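Local structure of succinylglutamate desuccinylase/aspartoacylase (Ruegeria sp. TM1040, 3NA6) at residues 160-164 against 165-169; 227-230 against 231-235. The protein probably hydrolyses the amide bond of an N-acylated amino acid, as do the metal-dependent succinylglutamate desuccinylases and aspartoacylases. All blocks are in the same frame, centred on the assembly; numbering follows the deposited sequence.

Interaction 1: residues 160-164 against 165-169; sequences HILED and KVLQD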
loop_
_atom_site.group_PDB
_atom_site.type_symbol
_atom_site.label_atom_id
_atom_site.label_comp_id
_atom_site.label_asym_id
_atom_site.label_seq_id
_atom_site.Cartn_x
_atom_site.Cartn_y
_atom_site.Cartn_z
ATOM N N HIS A 160 -12.648 -24.493 31.024
ATOM C CA HIS A 160 -11.965 -23.549 31.882
ATOM C C HIS A 160 -12.154 -23.816 33.366
ATOM O O HIS A 160 -13.170 -24.348 33.800
ATOM C CB HIS A 160 -12.367 -22.123 31.531
ATOM C CG HIS A 160 -11.911 -21.697 30.174
ATOM N ND1 HIS A 160 -12.768 -21.179 29.220
ATOM C CD2 HIS A 160 -10.691 -21.768 29.584
ATOM C CE1 HIS A 160 -12.092 -20.938 28.110
ATOM N NE2 HIS A 160 -10.829 -21.276 28.307
ATOM N N ILE A 161 -11.122 -23.457 34.122
ATOM C CA ILE A 161 -11.174 -23.400 35.554
ATOM C C ILE A 161 -11.867 -22.093 35.867
ATOM O O ILE A 161 -11.418 -21.009 35.431
ATOM C CB ILE A 161 -9.774 -23.405 36.167
ATOM C CG1 ILE A 161 -9.066 -24.742 35.878
ATOM C CG2 ILE A 161 -9.856 -23.133 37.689
ATOM C CD1 ILE A 161 -9.778 -26.000 36.503
ATOM N N LEU A 162 -12.983 -22.205 36.591
ATOM C CA LEU A 162 -13.842 -21.078 36.915
ATOM C C LEU A 162 -14.066 -21.039 38.423
ATOM O O LEU A 162 -14.002 -22.074 39.130
ATOM C CB LEU A 162 -15.198 -21.256 36.203
ATOM C CG LEU A 162 -15.178 -21.384 34.676
ATOM C CD1 LEU A 162 -16.510 -21.881 34.173
ATOM C CD2 LEU A 162 -14.818 -20.036 34.000
ATOM N N GLU A 163 -14.388 -19.848 38.904
ATOM C CA GLU A 163 -14.835 -19.677 40.288
ATOM C C GLU A 163 -16.116 -20.439 40.594
ATOM O O GLU A 163 -16.257 -20.965 41.689
ATOM C CB GLU A 163 -15.087 -18.200 40.616
ATOM C CG GLU A 163 -13.853 -17.288 40.555
ATOM C CD GLU A 163 -12.799 -17.612 41.605
ATOM O OE1 GLU A 163 -13.121 -18.288 42.613
ATOM O OE2 GLU A 163 -11.641 -17.176 41.424
ATOM N N ASP A 164 -17.075 -20.449 39.666
ATOM C CA ASP A 164 -18.306 -21.252 39.843
ATOM C C ASP A 164 -17.991 -22.721 39.512
ATOM O O ASP A 164 -17.952 -23.100 38.329
ATOM C CB ASP A 164 -19.416 -20.736 38.924
ATOM C CG ASP A 164 -20.730 -21.477 39.103
ATOM O OD1 ASP A 164 -20.678 -22.571 39.681
ATOM O OD2 ASP A 164 -21.804 -20.985 38.633
ATOM N N LYS A 165 -17.763 -23.533 40.548
ATOM C CA LYS A 165 -17.331 -24.934 40.356
ATOM C C LYS A 165 -18.423 -25.830 39.792
ATOM O O LYS A 165 -18.139 -26.876 39.213
ATOM C CB LYS A 165 -16.742 -25.513 41.647
ATOM C CG LYS A 165 -15.514 -24.730 42.196
ATOM C CD LYS A 165 -14.385 -24.692 41.142
ATOM C CE LYS A 165 -13.209 -23.811 41.537
ATOM N NZ LYS A 165 -12.298 -23.725 40.393
ATOM N N VAL A 166 -19.679 -25.429 39.944
ATOM C CA VAL A 166 -20.782 -26.179 39.345
ATOM C C VAL A 166 -20.744 -25.989 37.810
ATOM O O VAL A 166 -20.837 -26.960 37.058
ATOM C CB VAL A 166 -22.152 -25.779 39.961
ATOM C CG1 VAL A 166 -23.311 -26.459 39.209
ATOM C CG2 VAL A 166 -22.180 -26.136 41.509
ATOM N N LEU A 167 -20.580 -24.746 37.358
ATOM C CA LEU A 167 -20.438 -24.450 35.939
ATOM C C LEU A 167 -19.141 -25.068 35.385
ATOM O O LEU A 167 -19.116 -25.556 34.266
ATOM C CB LEU A 167 -20.442 -22.939 35.718
ATOM C CG LEU A 167 -20.280 -22.390 34.302
ATOM C CD1 LEU A 167 -21.384 -22.923 33.427
ATOM C CD2 LEU A 167 -20.277 -20.830 34.347
ATOM N N GLN A 168 -18.079 -25.046 36.193
ATOM C CA GLN A 168 -16.813 -25.618 35.790
ATOM C C GLN A 168 -17.006 -27.084 35.444
ATOM O O GLN A 168 -16.510 -27.559 34.429
ATOM C CB GLN A 168 -15.769 -25.470 36.901
ATOM C CG GLN A 168 -14.376 -26.031 36.548
ATOM C CD GLN A 168 -13.382 -25.929 37.685
ATOM O OE1 GLN A 168 -13.011 -24.828 38.109
ATOM N NE2 GLN A 168 -12.951 -27.086 38.208
ATOM N N ASP A 169 -17.744 -27.806 36.285
ATOM C CA ASP A 169 -17.991 -29.199 36.030
ATOM C C ASP A 169 -18.851 -29.380 34.781
ATOM O O ASP A 169 -18.673 -30.354 34.066
ATOM C CB ASP A 169 -18.661 -29.881 37.221
ATOM C CG ASP A 169 -17.707 -30.126 38.377
ATOM O OD1 ASP A 169 -16.474 -29.989 38.192
ATOM O OD2 ASP A 169 -18.207 -30.466 39.468
HETATM O O HOH W 1 -14.049 -26.841 33.227
#
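Q168 reaches back from the first turn of its helix and sets its carboxamide beside the loop at I161 and L162. CG stands anti to the backbone N (chi1 -179°) and the chain runs on extended, so that OE1 arrives 3.0 Å from the L162 N; the N-H...O angle of 155° supports a sound bond, with the donor tilted 20° from the carbonyl plane. A second donor grips the same oxygen: K165 NZ lies 2.6 Å from Q168 OE1. That ammonium also gives a bond of 2.7 Å to L162 O, coming from above the carbonyl plane and not on a lone pair. The lysine chain bends at chi2 to get there. I161 lies alongside Q168, pointing the same way, its CD1 3.8 Å from NE2. These bonds tie down the connection between strand 156-160 and helix 165-178, whose N-cap is D164. Its OD1 takes a straight bond from L167 N (3.2 Å), met from above the carboxylate plane, and a weak one from V166 N. L162 CD1 packs obliquely against L167 CG at 3.8 Å, and L167 also touches V205 of strand 205-210. With an alanine at Q168, L162 N would probably lose its acceptor and K165 NZ one of its two mates, leaving the lysine freer to swing. Nearer the strand, a water donates to both H160 O and Q168 O, bridging the strand end to the helix at 2.7 Å from H160 O.

Interaction 2: residues 227-230 against 231-235; sequences KGLR and NVLIH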
loop_
_atom_site.group_PDB
_atom_site.type_symbol
_atom_site.label_atom_id
_atom_site.label_comp_id
_atom_site.label_asym_id
_atom_site.label_seq_id
_atom_site.Cartn_x
_atom_site.Cartn_y
_atom_site.Cartn_z
ATOM N N LYS A 227 -17.417 -34.063 14.361
ATOM C CA LYS A 227 -17.758 -35.046 15.396
ATOM C C LYS A 227 -17.971 -34.336 16.737
ATOM O O LYS A 227 -18.954 -34.580 17.448
ATOM C CB LYS A 227 -16.652 -36.093 15.511
ATOM C CG LYS A 227 -16.634 -36.958 16.767
ATOM C CD LYS A 227 -15.248 -37.678 16.921
ATOM C CE LYS A 227 -14.979 -38.118 18.341
ATOM N NZ LYS A 227 -13.554 -38.497 18.618
ATOM N N GLY A 228 -17.028 -33.479 17.077
ATOM C CA GLY A 228 -17.093 -32.712 18.318
ATOM C C GLY A 228 -18.375 -31.886 18.374
ATOM O O GLY A 228 -19.045 -31.886 19.393
ATOM N N LEU A 229 -18.733 -31.235 17.267
ATOM C CA LEU A 229 -19.947 -30.412 17.174
ATOM C C LEU A 229 -21.202 -31.252 17.332
ATOM O O LEU A 229 -22.090 -30.927 18.145
ATOM C CB LEU A 229 -20.008 -29.699 15.840
ATOM C CG LEU A 229 -21.190 -28.773 15.528
ATOM C CD1 LEU A 229 -21.341 -27.742 16.679
ATOM C CD2 LEU A 229 -21.042 -28.090 14.103
ATOM N N ARG A 230 -21.257 -32.363 16.592
ATOM C CA ARG A 230 -22.381 -33.258 16.697
ATOM C C ARG A 230 -22.475 -33.833 18.116
ATOM O O ARG A 230 -23.560 -33.811 18.726
ATOM C CB ARG A 230 -22.304 -34.359 15.652
ATOM C CG ARG A 230 -23.529 -35.267 15.649
ATOM C CD ARG A 230 -23.448 -36.376 14.567
ATOM N NE ARG A 230 -24.466 -37.403 14.797
ATOM C CZ ARG A 230 -24.339 -38.469 15.597
ATOM N NH1 ARG A 230 -23.214 -38.729 16.268
ATOM N NH2 ARG A 230 -25.368 -39.298 15.726
ATOM N N ASN A 231 -21.356 -34.326 18.648
ATOM C CA ASN A 231 -21.327 -34.808 20.024
ATOM C C ASN A 231 -21.862 -33.806 21.047
ATOM O O ASN A 231 -22.708 -34.185 21.880
ATOM C CB ASN A 231 -19.937 -35.218 20.461
ATOM C CG ASN A 231 -19.502 -36.594 19.916
ATOM O OD1 ASN A 231 -20.282 -37.343 19.347
ATOM N ND2 ASN A 231 -18.235 -36.902 20.095
ATOM N N VAL A 232 -21.367 -32.558 21.031
ATOM C CA VAL A 232 -21.832 -31.601 22.047
ATOM C C VAL A 232 -23.313 -31.264 21.832
ATOM O O VAL A 232 -24.056 -31.089 22.804
ATOM C CB VAL A 232 -20.954 -30.331 22.180
ATOM C CG1 VAL A 232 -19.518 -30.725 22.544
ATOM C CG2 VAL A 232 -20.993 -29.490 20.914
ATOM N N LEU A 233 -23.744 -31.182 20.573
ATOM C CA LEU A 233 -25.159 -30.939 20.301
ATOM C C LEU A 233 -26.082 -32.078 20.799
ATOM O O LEU A 233 -27.219 -31.814 21.238
ATOM C CB LEU A 233 -25.399 -30.605 18.818
ATOM C CG LEU A 233 -24.833 -29.254 18.326
ATOM C CD1 LEU A 233 -25.114 -29.053 16.828
ATOM C CD2 LEU A 233 -25.341 -28.087 19.154
ATOM N N ILE A 234 -25.604 -33.319 20.754
ATOM C CA ILE A 234 -26.302 -34.452 21.400
ATOM C C ILE A 234 -26.274 -34.294 22.942
ATOM O O ILE A 234 -27.301 -34.454 23.598
ATOM C CB ILE A 234 -25.704 -35.818 20.988
ATOM C CG1 ILE A 234 -25.965 -36.087 19.494
ATOM C CG2 ILE A 234 -26.330 -36.982 21.835
ATOM C CD1 ILE A 234 -25.137 -37.290 18.855
ATOM N N HIS A 235 -25.103 -33.986 23.497
ATOM C CA HIS A 235 -24.925 -33.750 24.941
ATOM C C HIS A 235 -25.906 -32.674 25.447
ATOM O O HIS A 235 -26.510 -32.818 26.534
ATOM C CB HIS A 235 -23.458 -33.324 25.203
ATOM C CG HIS A 235 -23.115 -33.034 26.645
ATOM N ND1 HIS A 235 -22.856 -34.027 27.571
ATOM C CD2 HIS A 235 -22.980 -31.861 27.308
ATOM C CE1 HIS A 235 -22.561 -33.472 28.733
ATOM N NE2 HIS A 235 -22.630 -32.161 28.604
HETATM O O HOH W 2 -20.605 -37.452 16.776
#
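N231 N donates to K227 O over 2.7 Å, a short and nearly straight bond (168°). The main chain carries the regular pattern onward, V232, L233 and I234 repeating the i to i+4 bond. Among the side chains, a water lies 2.6 Å from N231 OD1 and 2.9 Å from R230 NH1, which donates to it; the water sits in plane at the edge of the guanidinium and links two neighbouring residues of the helix. Outside the turn, R230 NH1 also bonds E242 O, and N231 ND2 bonds Q244 O, so the polar ends are anchored to the chain that follows the helix. The guanidinium meets an apolar group as well: I234 CD1 sits 3.4 Å above one face, offset toward the rim, and approaches NH1 to 3.5 Å. R230 gets there by running extended from CG to NE, with CG anti to the backbone N (chi1 -175°). K227 crosses N231 obliquely, its CG 3.7 Å from ND2, while NZ goes on to a hydrogen bond with N179 OD1 and a salt bridge with D246. Elsewhere round the turn L229 and L233 lie side by side, CD1 to CD1 4.0 Å, and both touch L72. Such spacing is that of a regular alpha-helix in the alpha/beta catalytic domain: one flank packs with leucines on strand 51-55 and helix 64-75, V232 touches F178 of helix 165-178, and R230 and N231 bond the loop that follows.

Overall arrangement
Along the chain interaction 1 closes before interaction 2 opens. Their centres are 21 Å apart and their nearest atoms about 7 Å, without touching, yet both belong to the one catalytic domain. Interaction 1 starts helix 165-178 directly after strand 156-160 of the mixed sheet; interaction 2 occupies the last turns of helix 219-235. Interaction 2 itself brings the helices together, V232 and H235 touching helix 165-178 beyond the residues of interaction 1. One contact thus lies at the N-terminal cap of a helix that follows a strand, and the other in a helix whose L229 and L233 touch strand 51-55. No other chain of the assembly touches either, which makes both parts of the domain's internal packing.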